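MmeI (Methylophilus methylotrophus, PDB 5HR4) is a Type IIL restriction-modification enzyme that probably methylates adenine at N6 in DNA using S-adenosyl-L-methionine. Local coordinates at residues A[184-198]-A[416-428]. Residues are numbered along the deposited sequence; the frame is centred on the assembly and turned at random.
Sequences HALELYLVRLLFCLF and EFPAQIAQVALWL
His184 and Glu416 make the polar end of this helix pair: ND1 of the imidazole donates to OE2 of the carboxylate, a bond modelled unusually short, with the carboxylate at the ring edge and its plane turned 45° from the ring. Gln420 NE2 gives the same oxygen a second hydrogen bond of 2.8 Å, on the anti lone pair of Glu416 OE2. An extended chain with CG anti to the backbone N (chi1 162°) carries the Glu416 carboxylate across to the histidine, whose NE2 bonds Glu264. With an alanine at Glu416, His184 ND1 and the Gln420 amide would probably lose their shared acceptor, leaving the amide freer to turn. Gln420 is also a knob in the hole formed by His184, Glu187, Leu188 and Val191. Glu187 packs CG on Glu416 CG and sets its carboxylate obliquely against Phe417, OE2 also bonding His173 weakly. The helices cross at -30°, the axes of the two segments approaching to 9.2 Å, and join the helicase spacer to the methyltransferase domain, where helix 416-440 follows strand 409-413 of the Rossmann-like sheet; the side chain of Ile421 is about 8 Å from the bound sinefungin. Among apolar contacts, Leu190 CD2 approaches Phe417 CZ obliquely, and Val191 CG1 meets Val424 CG2 at 3.5 Å. Leu428 lays CB over the Phe198 ring centre, 4.3 Å from the centroid, in a CH-pi contact; its CD2 lies against Phe198 CD2 and also touches Phe195 CD2.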
# COMPACT_ATOMS: atom_id res chain seq x y z
N HIS A 184 -28.22 3.57 1.63
CA HIS A 184 -28.38 2.14 1.85
C HIS A 184 -29.23 1.49 0.77
O HIS A 184 -28.89 0.42 0.26
CB HIS A 184 -29.00 1.91 3.23
CG HIS A 184 -29.24 0.47 3.55
ND1 HIS A 184 -28.21 -0.43 3.73
CD2 HIS A 184 -30.39 -0.24 3.70
CE1 HIS A 184 -28.72 -1.63 3.99
NE2 HIS A 184 -30.04 -1.54 3.97
N ALA A 185 -30.37 2.10 0.42
CA ALA A 185 -31.15 1.52 -0.67
C ALA A 185 -30.30 1.38 -1.92
O ALA A 185 -30.26 0.31 -2.54
CB ALA A 185 -32.40 2.35 -0.96
N LEU A 186 -29.56 2.43 -2.28
CA LEU A 186 -28.76 2.38 -3.50
C LEU A 186 -27.79 1.19 -3.49
O LEU A 186 -27.81 0.36 -4.40
CB LEU A 186 -28.02 3.70 -3.69
CG LEU A 186 -27.09 3.74 -4.90
CD1 LEU A 186 -27.89 3.66 -6.20
CD2 LEU A 186 -26.23 4.97 -4.87
N GLU A 187 -26.98 1.08 -2.43
CA GLU A 187 -25.98 0.03 -2.34
C GLU A 187 -26.60 -1.36 -2.47
O GLU A 187 -26.06 -2.23 -3.17
CB GLU A 187 -25.21 0.12 -1.03
CG GLU A 187 -24.88 1.52 -0.53
CD GLU A 187 -24.09 2.37 -1.53
OE1 GLU A 187 -23.89 3.58 -1.26
OE2 GLU A 187 -23.67 1.83 -2.58
N LEU A 188 -27.72 -1.59 -1.79
CA LEU A 188 -28.33 -2.92 -1.84
C LEU A 188 -29.16 -3.12 -3.10
O LEU A 188 -29.24 -4.25 -3.60
CB LEU A 188 -29.18 -3.14 -0.59
CG LEU A 188 -30.11 -4.34 -0.38
CD1 LEU A 188 -29.46 -5.67 -0.68
CD2 LEU A 188 -30.56 -4.31 1.05
N TYR A 189 -29.76 -2.06 -3.64
CA TYR A 189 -30.41 -2.18 -4.95
C TYR A 189 -29.43 -2.72 -5.97
O TYR A 189 -29.74 -3.67 -6.70
CB TYR A 189 -30.93 -0.81 -5.39
CG TYR A 189 -32.05 -0.85 -6.42
CD1 TYR A 189 -31.76 -0.92 -7.78
CD2 TYR A 189 -33.38 -0.77 -6.04
CE1 TYR A 189 -32.77 -0.93 -8.73
CE2 TYR A 189 -34.39 -0.79 -6.97
CZ TYR A 189 -34.09 -0.88 -8.32
OH TYR A 189 -35.11 -0.88 -9.27
N LEU A 190 -28.22 -2.17 -6.00
CA LEU A 190 -27.29 -2.48 -7.08
C LEU A 190 -26.71 -3.88 -6.91
O LEU A 190 -26.69 -4.68 -7.86
CB LEU A 190 -26.18 -1.43 -7.10
CG LEU A 190 -25.43 -1.33 -8.43
CD1 LEU A 190 -26.18 -0.43 -9.43
CD2 LEU A 190 -24.01 -0.86 -8.20
N VAL A 191 -26.27 -4.19 -5.70
CA VAL A 191 -25.80 -5.54 -5.40
C VAL A 191 -26.90 -6.58 -5.65
O VAL A 191 -26.61 -7.71 -6.07
CB VAL A 191 -25.28 -5.54 -3.95
CG1 VAL A 191 -26.09 -6.46 -3.05
CG2 VAL A 191 -23.77 -5.81 -3.91
N ARG A 192 -28.17 -6.24 -5.45
CA ARG A 192 -29.23 -7.14 -5.89
C ARG A 192 -29.23 -7.32 -7.40
O ARG A 192 -29.25 -8.46 -7.89
CB ARG A 192 -30.59 -6.63 -5.41
CG ARG A 192 -30.87 -6.91 -3.94
CD ARG A 192 -32.02 -6.05 -3.44
NE ARG A 192 -32.43 -6.41 -2.10
CZ ARG A 192 -33.65 -6.21 -1.62
NH1 ARG A 192 -34.58 -5.65 -2.38
NH2 ARG A 192 -33.95 -6.58 -0.38
N LEU A 193 -29.20 -6.22 -8.17
CA LEU A 193 -29.09 -6.33 -9.62
C LEU A 193 -27.91 -7.19 -10.03
O LEU A 193 -27.98 -7.97 -10.99
CB LEU A 193 -28.95 -4.95 -10.25
CG LEU A 193 -30.16 -4.08 -9.98
CD1 LEU A 193 -29.77 -2.65 -10.30
CD2 LEU A 193 -31.29 -4.54 -10.85
N LEU A 194 -26.79 -7.05 -9.32
CA LEU A 194 -25.62 -7.83 -9.65
C LEU A 194 -25.92 -9.31 -9.55
O LEU A 194 -25.54 -10.11 -10.42
CB LEU A 194 -24.47 -7.45 -8.73
CG LEU A 194 -23.17 -8.17 -9.01
CD1 LEU A 194 -22.71 -7.85 -10.42
CD2 LEU A 194 -22.16 -7.73 -7.97
N PHE A 195 -26.61 -9.70 -8.48
CA PHE A 195 -26.98 -11.11 -8.34
C PHE A 195 -27.90 -11.54 -9.47
O PHE A 195 -27.75 -12.63 -10.01
CB PHE A 195 -27.65 -11.33 -6.99
CG PHE A 195 -28.22 -12.71 -6.82
CD1 PHE A 195 -29.48 -13.01 -7.30
CD2 PHE A 195 -27.51 -13.69 -6.17
CE1 PHE A 195 -30.01 -14.26 -7.16
CE2 PHE A 195 -28.03 -14.95 -6.01
CZ PHE A 195 -29.29 -15.24 -6.50
N CYS A 196 -28.83 -10.68 -9.86
CA CYS A 196 -29.70 -11.06 -10.97
C CYS A 196 -28.90 -11.23 -12.26
O CYS A 196 -29.16 -12.16 -13.04
CB CYS A 196 -30.83 -10.05 -11.14
SG CYS A 196 -32.04 -10.14 -9.80
N LEU A 197 -27.91 -10.36 -12.51
CA LEU A 197 -27.14 -10.49 -13.74
C LEU A 197 -26.37 -11.80 -13.76
O LEU A 197 -26.34 -12.50 -14.77
CB LEU A 197 -26.20 -9.30 -13.92
CG LEU A 197 -26.93 -7.99 -14.16
CD1 LEU A 197 -25.99 -6.84 -13.99
CD2 LEU A 197 -27.55 -7.97 -15.55
N PHE A 198 -25.78 -12.17 -12.62
CA PHE A 198 -25.10 -13.45 -12.52
C PHE A 198 -26.08 -14.62 -12.65
O PHE A 198 -25.76 -15.66 -13.25
CB PHE A 198 -24.34 -13.52 -11.20
CG PHE A 198 -23.74 -14.86 -10.90
CD1 PHE A 198 -22.53 -15.23 -11.46
CD2 PHE A 198 -24.40 -15.76 -10.07
CE1 PHE A 198 -21.95 -16.48 -11.18
CE2 PHE A 198 -23.85 -17.00 -9.78
CZ PHE A 198 -22.61 -17.36 -10.34
N GLU A 416 -20.26 1.24 2.77
CA GLU A 416 -21.28 0.21 2.69
C GLU A 416 -21.23 -0.54 1.36
O GLU A 416 -21.52 -1.74 1.31
CB GLU A 416 -22.68 0.79 2.91
CG GLU A 416 -23.79 -0.13 2.42
CD GLU A 416 -25.09 0.05 3.15
OE1 GLU A 416 -25.27 1.11 3.79
OE2 GLU A 416 -25.94 -0.87 3.08
N PHE A 417 -20.87 0.14 0.28
CA PHE A 417 -20.97 -0.53 -1.01
C PHE A 417 -20.01 -1.71 -1.10
O PHE A 417 -20.47 -2.84 -1.35
CB PHE A 417 -20.81 0.48 -2.15
CG PHE A 417 -21.06 -0.11 -3.49
CD1 PHE A 417 -22.26 -0.71 -3.78
CD2 PHE A 417 -20.08 -0.08 -4.46
CE1 PHE A 417 -22.49 -1.27 -5.03
CE2 PHE A 417 -20.30 -0.63 -5.70
CZ PHE A 417 -21.49 -1.22 -5.99
N PRO A 418 -18.70 -1.56 -0.85
CA PRO A 418 -17.86 -2.76 -0.78
C PRO A 418 -18.31 -3.76 0.27
O PRO A 418 -18.17 -4.98 0.08
CB PRO A 418 -16.46 -2.20 -0.47
CG PRO A 418 -16.71 -0.81 0.08
CD PRO A 418 -17.94 -0.33 -0.60
N ALA A 419 -18.87 -3.28 1.38
CA ALA A 419 -19.34 -4.21 2.40
C ALA A 419 -20.53 -5.02 1.89
O ALA A 419 -20.70 -6.17 2.29
CB ALA A 419 -19.72 -3.48 3.69
N GLN A 420 -21.33 -4.44 0.98
CA GLN A 420 -22.40 -5.21 0.36
C GLN A 420 -21.87 -6.12 -0.76
O GLN A 420 -22.34 -7.24 -0.90
CB GLN A 420 -23.49 -4.28 -0.19
CG GLN A 420 -24.23 -3.47 0.85
CD GLN A 420 -25.50 -4.15 1.38
OE1 GLN A 420 -25.64 -5.37 1.30
NE2 GLN A 420 -26.43 -3.35 1.94
N ILE A 421 -20.89 -5.66 -1.55
CA ILE A 421 -20.31 -6.53 -2.58
C ILE A 421 -19.70 -7.77 -1.94
O ILE A 421 -19.97 -8.89 -2.36
CB ILE A 421 -19.25 -5.78 -3.41
CG1 ILE A 421 -19.73 -4.42 -3.88
CG2 ILE A 421 -18.86 -6.62 -4.65
CD1 ILE A 421 -18.66 -3.70 -4.74
N ALA A 422 -18.88 -7.57 -0.91
CA ALA A 422 -18.24 -8.69 -0.23
C ALA A 422 -19.24 -9.79 0.08
O ALA A 422 -18.98 -10.97 -0.18
CB ALA A 422 -17.56 -8.20 1.06
N GLN A 423 -20.42 -9.41 0.58
CA GLN A 423 -21.43 -10.41 0.88
C GLN A 423 -21.86 -11.14 -0.39
O GLN A 423 -21.78 -12.37 -0.46
CB GLN A 423 -22.63 -9.76 1.59
CG GLN A 423 -23.54 -10.78 2.25
CD GLN A 423 -24.57 -10.15 3.17
OE1 GLN A 423 -25.73 -9.96 2.79
NE2 GLN A 423 -24.16 -9.85 4.40
N VAL A 424 -22.29 -10.39 -1.42
CA VAL A 424 -22.73 -11.05 -2.65
C VAL A 424 -21.57 -11.75 -3.32
O VAL A 424 -21.73 -12.81 -3.93
CB VAL A 424 -23.40 -10.05 -3.60
CG1 VAL A 424 -23.52 -10.64 -4.98
CG2 VAL A 424 -24.78 -9.70 -3.08
N ALA A 425 -20.37 -11.19 -3.21
CA ALA A 425 -19.21 -11.84 -3.79
C ALA A 425 -19.05 -13.26 -3.25
O ALA A 425 -18.74 -14.19 -4.01
CB ALA A 425 -17.95 -11.02 -3.52
N LEU A 426 -19.30 -13.46 -1.96
CA LEU A 426 -19.16 -14.79 -1.38
C LEU A 426 -20.25 -15.73 -1.89
O LEU A 426 -20.00 -16.92 -2.08
CB LEU A 426 -19.17 -14.71 0.14
CG LEU A 426 -17.76 -14.44 0.68
CD1 LEU A 426 -17.80 -13.90 2.07
CD2 LEU A 426 -16.98 -15.74 0.67
N TRP A 427 -21.46 -15.23 -2.12
CA TRP A 427 -22.50 -16.15 -2.59
C TRP A 427 -22.30 -16.53 -4.05
O TRP A 427 -22.52 -17.69 -4.43
CB TRP A 427 -23.88 -15.54 -2.41
CG TRP A 427 -24.43 -15.63 -1.03
CD1 TRP A 427 -24.53 -16.75 -0.24
CD2 TRP A 427 -25.01 -14.56 -0.28
NE1 TRP A 427 -25.12 -16.43 0.96
CE2 TRP A 427 -25.42 -15.09 0.96
CE3 TRP A 427 -25.21 -13.19 -0.54
CZ2 TRP A 427 -26.03 -14.30 1.93
CZ3 TRP A 427 -25.79 -12.42 0.42
CH2 TRP A 427 -26.19 -12.97 1.64
N LEU A 428 -21.90 -15.58 -4.90
CA LEU A 428 -21.61 -15.91 -6.30
C LEU A 428 -20.45 -16.90 -6.39
O LEU A 428 -20.51 -17.86 -7.17
CB LEU A 428 -21.28 -14.64 -7.09
CG LEU A 428 -22.21 -13.42 -6.99
CD1 LEU A 428 -21.73 -12.28 -7.91
CD2 LEU A 428 -23.67 -13.79 -7.26